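Purine nucleoside phosphorylase YlmD (Geobacillus stearothermophilus, PDB 6T1B) catalyses the phosphorolysis of adenosine, inosine and S-methyl-5'-thioadenosine to the free base and the corresponding sugar 1-phosphate, and also deaminates adenosine, using a catalytic zinc ion. Local coordinates at residues L63-W74 / M264-E272. Residues are numbered along the deposited sequence; the frame is centred on the assembly and turned at random.
Sequences LAEWLAFPLERW and MLAFIGRRE
The guanidinium of Arg-271 hydrogen-bonds to Leu-67 O at the C-terminal end of helix 53-67, where the chain leaves the helix in a Schellman motif at Ala-68. The motif's own backbone bonds, Phe-69 N to Ala-64 O and Ala-68 N to Glu-65 O, do not use Leu-67 O, and the guanidinium takes this carbonyl end-on with two nitrogens. NH2 of Arg-271 lies 2.7 Å from Leu-67 O and NH1 3.0 Å from the same oxygen; the acceptor sits in the guanidinium plane, so one carbonyl meets both N-H groups at their shared edge. NH1 adds a weak bond to Ala-68 O (3.1 Å). The chain reaches there extended from CG to NE. A positive group here probably complements the negative end of the helix dipole.

In the turn that follows, Trp-74 NE1 satisfies Phe-69 O at 3.0 Å with a fairly straight bond (162°), approaching from above the carbonyl plane. The Phe-69 ring meets Arg-270 O with its edge.

Toward the inosine pocket the contact becomes apolar, a helix packed on the face of a mixed sheet. Leu-67 CD1 makes a CH-pi contact over one face of Phe-267, 3.8 Å from the ring centroid. The CB of Phe-267 already points toward the helix; CG stands between backbone N and carbonyl carbon (chi1 51°), setting the ring so that one face meets Leu-67 CD1. Nearer the bound inosine, Leu-265 CD2 touches both Leu-63 CD2 and Trp-74 CZ3, each at 3.5 Å.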
ATOM      1  N   LEU A  63       2.966   4.581  16.448  1.00 14.87           N
ATOM      2  CA  LEU A  63       2.356   5.264  15.301  1.00 12.71           C
ATOM      3  C   LEU A  63       0.992   5.840  15.681  1.00 15.71           C
ATOM      4  O   LEU A  63       0.660   6.976  15.322  1.00 15.50           O
ATOM      5  CB  LEU A  63       2.208   4.325  14.106  1.00 11.85           C
ATOM      6  CG  LEU A  63       1.484   4.958  12.905  1.00 13.68           C
ATOM      7  CD1 LEU A  63       2.260   6.172  12.377  1.00 14.09           C
ATOM      8  CD2 LEU A  63       1.228   3.945  11.801  1.00 11.16           C
ATOM      9  N   ALA A  64       0.180   5.062  16.400  1.00 13.22           N
ATOM     10  CA  ALA A  64      -1.113   5.563  16.844  1.00 15.21           C
ATOM     11  C   ALA A  64      -0.968   6.864  17.628  1.00 17.60           C
ATOM     12  O   ALA A  64      -1.786   7.774  17.483  1.00 18.82           O
ATOM     13  CB  ALA A  64      -1.860   4.506  17.667  1.00 17.09           C
ATOM     14  N   GLU A  65       0.075   6.968  18.452  1.00 18.43           N
ATOM     15  CA  GLU A  65       0.358   8.194  19.196  1.00 20.54           C
ATOM     16  C   GLU A  65       0.751   9.319  18.246  1.00 20.55           C
ATOM     17  O   GLU A  65       0.223  10.433  18.344  1.00 21.25           O
ATOM     18  CB  GLU A  65       1.465   7.878  20.213  1.00 24.27           C
ATOM     19  CG  GLU A  65       2.151   9.054  20.897  1.00 50.67           C
ATOM     20  CD  GLU A  65       3.466   8.628  21.565  1.00 71.75           C
ATOM     21  OE1 GLU A  65       3.586   7.441  21.944  1.00 33.78           O
ATOM     22  OE2 GLU A  65       4.389   9.463  21.694  1.00 47.62           O
ATOM     23  N   TRP A  66       1.639   9.040  17.296  1.00 20.37           N
ATOM     24  CA  TRP A  66       2.040  10.073  16.348  1.00 20.26           C
ATOM     25  C   TRP A  66       0.851  10.599  15.549  1.00 19.06           C
ATOM     26  O   TRP A  66       0.755  11.807  15.281  1.00 22.97           O
ATOM     27  CB  TRP A  66       3.075   9.516  15.377  1.00 18.49           C
ATOM     28  CG  TRP A  66       4.373   9.102  15.959  1.00 17.76           C
ATOM     29  CD1 TRP A  66       4.901   9.451  17.184  1.00 21.72           C
ATOM     30  CD2 TRP A  66       5.329   8.251  15.328  1.00 18.11           C
ATOM     31  NE1 TRP A  66       6.129   8.853  17.336  1.00 21.37           N
ATOM     32  CE2 TRP A  66       6.421   8.122  16.217  1.00 18.15           C
ATOM     33  CE3 TRP A  66       5.381   7.600  14.097  1.00 16.43           C
ATOM     34  CZ2 TRP A  66       7.538   7.340  15.906  1.00 16.62           C
ATOM     35  CZ3 TRP A  66       6.490   6.830  13.787  1.00 15.62           C
ATOM     36  CH2 TRP A  66       7.567   6.722  14.702  1.00 16.59           C
ATOM     37  N   LEU A  67      -0.059   9.722  15.167  1.00 16.85           N
ATOM     38  CA  LEU A  67      -1.191  10.090  14.330  1.00 16.65           C
ATOM     39  C   LEU A  67      -2.399  10.556  15.137  1.00 19.52           C
ATOM     40  O   LEU A  67      -3.375  11.019  14.540  1.00 20.63           O
ATOM     41  CB  LEU A  67      -1.627   8.900  13.494  1.00 14.37           C
ATOM     42  CG  LEU A  67      -0.619   8.289  12.517  1.00 14.89           C
ATOM     43  CD1 LEU A  67      -1.256   7.149  11.760  1.00 15.62           C
ATOM     44  CD2 LEU A  67      -0.093   9.357  11.557  1.00 18.52           C
ATOM     45  N   ALA A  68      -2.381  10.407  16.452  1.00 19.49           N
ATOM     46  CA  ALA A  68      -3.571  10.606  17.263  1.00 21.25           C
ATOM     47  C   ALA A  68      -4.748   9.828  16.682  1.00 21.58           C
ATOM     48  O   ALA A  68      -5.841  10.356  16.496  1.00 22.21           O
ATOM     49  CB  ALA A  68      -3.896  12.098  17.386  1.00 22.36           C
ATOM     50  N   PHE A  69      -4.506   8.548  16.403  1.00 17.50           N
ATOM     51  CA  PHE A  69      -5.479   7.672  15.744  1.00 17.22           C
ATOM     52  C   PHE A  69      -5.332   6.314  16.424  1.00 15.92           C
ATOM     53  O   PHE A  69      -4.493   5.495  16.035  1.00 15.98           O
ATOM     54  CB  PHE A  69      -5.236   7.600  14.237  1.00 18.70           C
ATOM     55  CG  PHE A  69      -6.491   7.463  13.424  1.00 17.31           C
ATOM     56  CD1 PHE A  69      -6.800   8.386  12.429  1.00 19.37           C
ATOM     57  CD2 PHE A  69      -7.376   6.427  13.664  1.00 16.26           C
ATOM     58  CE1 PHE A  69      -7.968   8.260  11.682  1.00 19.44           C
ATOM     59  CE2 PHE A  69      -8.541   6.297  12.920  1.00 19.14           C
ATOM     60  CZ  PHE A  69      -8.823   7.197  11.921  1.00 17.43           C
ATOM     61  N   PRO A  70      -6.110   6.072  17.490  1.00 17.70           N
ATOM     62  CA  PRO A  70      -5.878   4.896  18.334  1.00 18.62           C
ATOM     63  C   PRO A  70      -5.857   3.572  17.591  1.00 19.14           C
ATOM     64  O   PRO A  70      -6.598   3.354  16.631  1.00 16.35           O
ATOM     65  CB  PRO A  70      -7.047   4.946  19.325  1.00 19.03           C
ATOM     66  CG  PRO A  70      -7.316   6.430  19.465  1.00 24.71           C
ATOM     67  CD  PRO A  70      -7.113   6.984  18.081  1.00 18.84           C
ATOM     68  N   LEU A  71      -4.999   2.678  18.082  1.00 18.35           N
ATOM     69  CA  LEU A  71      -4.827   1.355  17.495  1.00 15.45           C
ATOM     70  C   LEU A  71      -6.136   0.585  17.468  1.00 14.23           C
ATOM     71  O   LEU A  71      -6.360  -0.202  16.539  1.00 14.66           O
ATOM     72  CB  LEU A  71      -3.763   0.605  18.311  1.00 15.57           C
ATOM     73  CG  LEU A  71      -3.380  -0.783  17.805  1.00 15.55           C
ATOM     74  CD1 LEU A  71      -2.977  -0.839  16.357  1.00 15.40           C
ATOM     75  CD2 LEU A  71      -2.229  -1.319  18.669  1.00 17.95           C
ATOM     76  N   GLU A  72      -7.013   0.811  18.450  1.00 17.50           N
ATOM     77  CA  GLU A  72      -8.320   0.160  18.489  1.00 16.25           C
ATOM     78  C   GLU A  72      -9.198   0.507  17.287  1.00 16.08           C
ATOM     79  O   GLU A  72     -10.234  -0.139  17.073  1.00 19.06           O
ATOM     80  CB  GLU A  72      -9.054   0.576  19.766  1.00 23.01           C
ATOM     81  CG  GLU A  72      -8.443   0.041  21.058  1.00 35.61           C
ATOM     82  CD  GLU A  72      -7.119   0.698  21.429  1.00 42.95           C
ATOM     83  OE1 GLU A  72      -6.890   1.862  21.043  1.00 26.91           O
ATOM     84  OE2 GLU A  72      -6.295   0.044  22.104  1.00 55.39           O
ATOM     85  N   ARG A  73      -8.843   1.540  16.526  1.00 16.25           N
ATOM     86  CA  ARG A  73      -9.633   1.973  15.381  1.00 15.15           C
ATOM     87  C   ARG A  73      -9.040   1.555  14.039  1.00 14.11           C
ATOM     88  O   ARG A  73      -9.568   1.948  12.991  1.00 13.39           O
ATOM     89  CB  ARG A  73      -9.844   3.493  15.430  1.00 18.65           C
ATOM     90  CG  ARG A  73     -10.733   3.919  16.587  1.00 26.18           C
ATOM     91  CD  ARG A  73     -10.787   5.416  16.741  1.00 56.13           C
ATOM     92  NE  ARG A  73     -11.167   5.782  18.102  1.00 59.38           N
ATOM     93  CZ  ARG A  73     -11.180   7.027  18.562  1.00 82.07           C
ATOM     94  NH1 ARG A  73     -10.835   8.034  17.767  1.00 68.29           N
ATOM     95  NH2 ARG A  73     -11.537   7.262  19.818  1.00 60.41           N
ATOM     96  N   TRP A  74      -7.984   0.747  14.039  1.00 12.83           N
ATOM     97  CA  TRP A  74      -7.375   0.322  12.793  1.00 11.17           C
ATOM     98  C   TRP A  74      -8.070  -0.937  12.283  1.00 11.89           C
ATOM     99  O   TRP A  74      -8.604  -1.727  13.076  1.00 12.70           O
ATOM    100  CB  TRP A  74      -5.897  -0.008  12.966  1.00 13.24           C
ATOM    101  CG  TRP A  74      -5.014   1.070  13.476  1.00 12.16           C
ATOM    102  CD1 TRP A  74      -5.349   2.282  14.006  1.00 13.53           C
ATOM    103  CD2 TRP A  74      -3.594   0.988  13.495  1.00 11.94           C
ATOM    104  NE1 TRP A  74      -4.195   2.970  14.363  1.00 12.42           N
ATOM    105  CE2 TRP A  74      -3.112   2.180  14.064  1.00 14.18           C
ATOM    106  CE3 TRP A  74      -2.676   0.022  13.076  1.00 12.17           C
ATOM    107  CZ2 TRP A  74      -1.745   2.413  14.228  1.00 12.79           C
ATOM    108  CZ3 TRP A  74      -1.329   0.253  13.275  1.00 12.69           C
ATOM    109  CH2 TRP A  74      -0.885   1.438  13.826  1.00 12.94           C
ATOM    110  N   MET A 264       6.915  -1.774   6.830  1.00  9.79           N
ATOM    111  CA  MET A 264       6.308  -0.476   7.039  1.00  9.18           C
ATOM    112  C   MET A 264       4.785  -0.636   7.016  1.00 11.06           C
ATOM    113  O   MET A 264       4.261  -1.607   6.479  1.00 11.14           O
ATOM    114  CB  MET A 264       6.692   0.482   5.924  1.00 11.02           C
ATOM    115  CG  MET A 264       8.165   0.848   5.817  1.00  9.30           C
ATOM    116  SD  MET A 264       9.207  -0.307   4.916  1.00 10.75           S
ATOM    117  CE  MET A 264       8.664  -0.046   3.221  1.00 11.21           C
ATOM    118  N   LEU A 265       4.084   0.333   7.597  1.00  9.90           N
ATOM    119  CA  LEU A 265       2.633   0.372   7.519  1.00  9.15           C
ATOM    120  C   LEU A 265       2.246   1.530   6.605  1.00 10.52           C
ATOM    121  O   LEU A 265       2.687   2.668   6.829  1.00 10.66           O
ATOM    122  CB  LEU A 265       2.014   0.644   8.878  1.00 10.88           C
ATOM    123  CG  LEU A 265       0.533   0.332   9.022  1.00 14.28           C
ATOM    124  CD1 LEU A 265       0.358  -1.193   9.154  1.00 13.97           C
ATOM    125  CD2 LEU A 265      -0.087   1.091  10.163  1.00 16.30           C
ATOM    126  N   ALA A 266       1.444   1.229   5.602  1.00  9.19           N
ATOM    127  CA  ALA A 266       0.701   2.234   4.850  1.00  9.41           C
ATOM    128  C   ALA A 266      -0.659   2.369   5.509  1.00  9.87           C
ATOM    129  O   ALA A 266      -1.260   1.377   5.941  1.00 10.33           O
ATOM    130  CB  ALA A 266       0.501   1.785   3.407  1.00  9.51           C
ATOM    131  N   PHE A 267      -1.146   3.600   5.589  1.00  9.62           N
ATOM    132  CA  PHE A 267      -2.391   3.816   6.304  1.00 10.02           C
ATOM    133  C   PHE A 267      -3.172   4.932   5.643  1.00 11.39           C
ATOM    134  O   PHE A 267      -2.598   5.851   5.039  1.00 11.38           O
ATOM    135  CB  PHE A 267      -2.156   4.124   7.785  1.00 12.31           C
ATOM    136  CG  PHE A 267      -1.162   5.224   8.016  1.00 10.88           C
ATOM    137  CD1 PHE A 267      -1.556   6.551   8.069  1.00 12.55           C
ATOM    138  CD2 PHE A 267       0.187   4.931   8.162  1.00 11.06           C
ATOM    139  CE1 PHE A 267      -0.627   7.552   8.275  1.00 14.89           C
ATOM    140  CE2 PHE A 267       1.103   5.939   8.374  1.00 13.81           C
ATOM    141  CZ  PHE A 267       0.703   7.245   8.404  1.00 15.39           C
ATOM    142  N   ILE A 268      -4.489   4.819   5.715  1.00 10.25           N
ATOM    143  CA  ILE A 268      -5.365   5.918   5.310  1.00 12.86           C
ATOM    144  C   ILE A 268      -6.664   5.842   6.100  1.00 11.31           C
ATOM    145  O   ILE A 268      -7.247   4.765   6.286  1.00 12.01           O
ATOM    146  CB  ILE A 268      -5.595   5.921   3.784  1.00 13.14           C
ATOM    147  CG1 ILE A 268      -6.372   7.164   3.332  1.00 13.90           C
ATOM    148  CG2 ILE A 268      -6.334   4.657   3.311  1.00 13.12           C
ATOM    149  CD1 ILE A 268      -6.363   7.378   1.813  1.00 14.29           C
ATOM    150  N   GLY A 269      -7.150   7.006   6.516  1.00 12.15           N
ATOM    151  CA  GLY A 269      -8.406   7.106   7.240  1.00 12.94           C
ATOM    152  C   GLY A 269      -8.811   8.559   7.352  1.00 13.89           C
ATOM    153  O   GLY A 269      -8.027   9.458   7.027  1.00 16.59           O
ATOM    154  N   ARG A 270     -10.031   8.778   7.805  1.00 14.87           N
ATOM    155  CA  ARG A 270     -10.531  10.120   8.061  1.00 16.66           C
ATOM    156  C   ARG A 270     -10.862  10.261   9.530  1.00 20.63           C
ATOM    157  O   ARG A 270     -11.399   9.340  10.142  1.00 20.43           O
ATOM    158  CB  ARG A 270     -11.745  10.407   7.189  1.00 19.09           C
ATOM    159  CG  ARG A 270     -11.361  10.492   5.731  1.00 24.31           C
ATOM    160  CD  ARG A 270     -12.494  10.937   4.844  1.00 29.44           C
ATOM    161  NE  ARG A 270     -13.638  10.036   4.909  1.00 26.12           N
ATOM    162  CZ  ARG A 270     -14.793  10.325   5.504  1.00 22.78           C
ATOM    163  NH1 ARG A 270     -14.965  11.504   6.093  1.00 33.85           N
ATOM    164  NH2 ARG A 270     -15.789   9.450   5.502  1.00 29.28           N
ATOM    165  N   ARG A 271     -10.531  11.422  10.088  1.00 20.92           N
ATOM    166  CA  ARG A 271     -10.798  11.666  11.495  1.00 22.06           C
ATOM    167  C   ARG A 271     -12.279  11.921  11.727  1.00 24.81           C
ATOM    168  O   ARG A 271     -12.945  12.586  10.930  1.00 25.26           O
ATOM    169  CB  ARG A 271     -10.010  12.883  11.968  1.00 22.48           C
ATOM    170  CG  ARG A 271      -8.520  12.742  11.851  1.00 21.55           C
ATOM    171  CD  ARG A 271      -7.815  13.884  12.605  1.00 23.12           C
ATOM    172  NE  ARG A 271      -6.380  13.788  12.392  1.00 23.88           N
ATOM    173  CZ  ARG A 271      -5.582  12.938  13.036  1.00 23.66           C
ATOM    174  NH1 ARG A 271      -6.079  12.140  13.966  1.00 24.90           N
ATOM    175  NH2 ARG A 271      -4.284  12.914  12.768  1.00 26.22           N
ATOM    176  N   GLU A 272     -12.772  11.415  12.859  1.00 30.17           N
ATOM    177  CA  GLU A 272     -14.121  11.657  13.353  1.00 34.75           C
ATOM    178  C   GLU A 272     -14.059  12.847  14.303  1.00 44.90           C
ATOM    179  O   GLU A 272     -13.294  12.823  15.276  1.00 63.64           O
ATOM    180  CB  GLU A 272     -14.557  10.411  14.117  1.00 35.58           C
ATOM    181  CG  GLU A 272     -15.986   9.979  13.929  1.00 57.07           C
ATOM    182  CD  GLU A 272     -16.219   8.580  14.471  1.00 58.06           C
ATOM    183  OE1 GLU A 272     -15.303   8.041  15.139  1.00 44.80           O
ATOM    184  OE2 GLU A 272     -17.302   8.012  14.221  1.00 45.86           O
TER
HETATM  185  O   HOH W   1     -10.807   9.477  14.676  1.00 33.94           O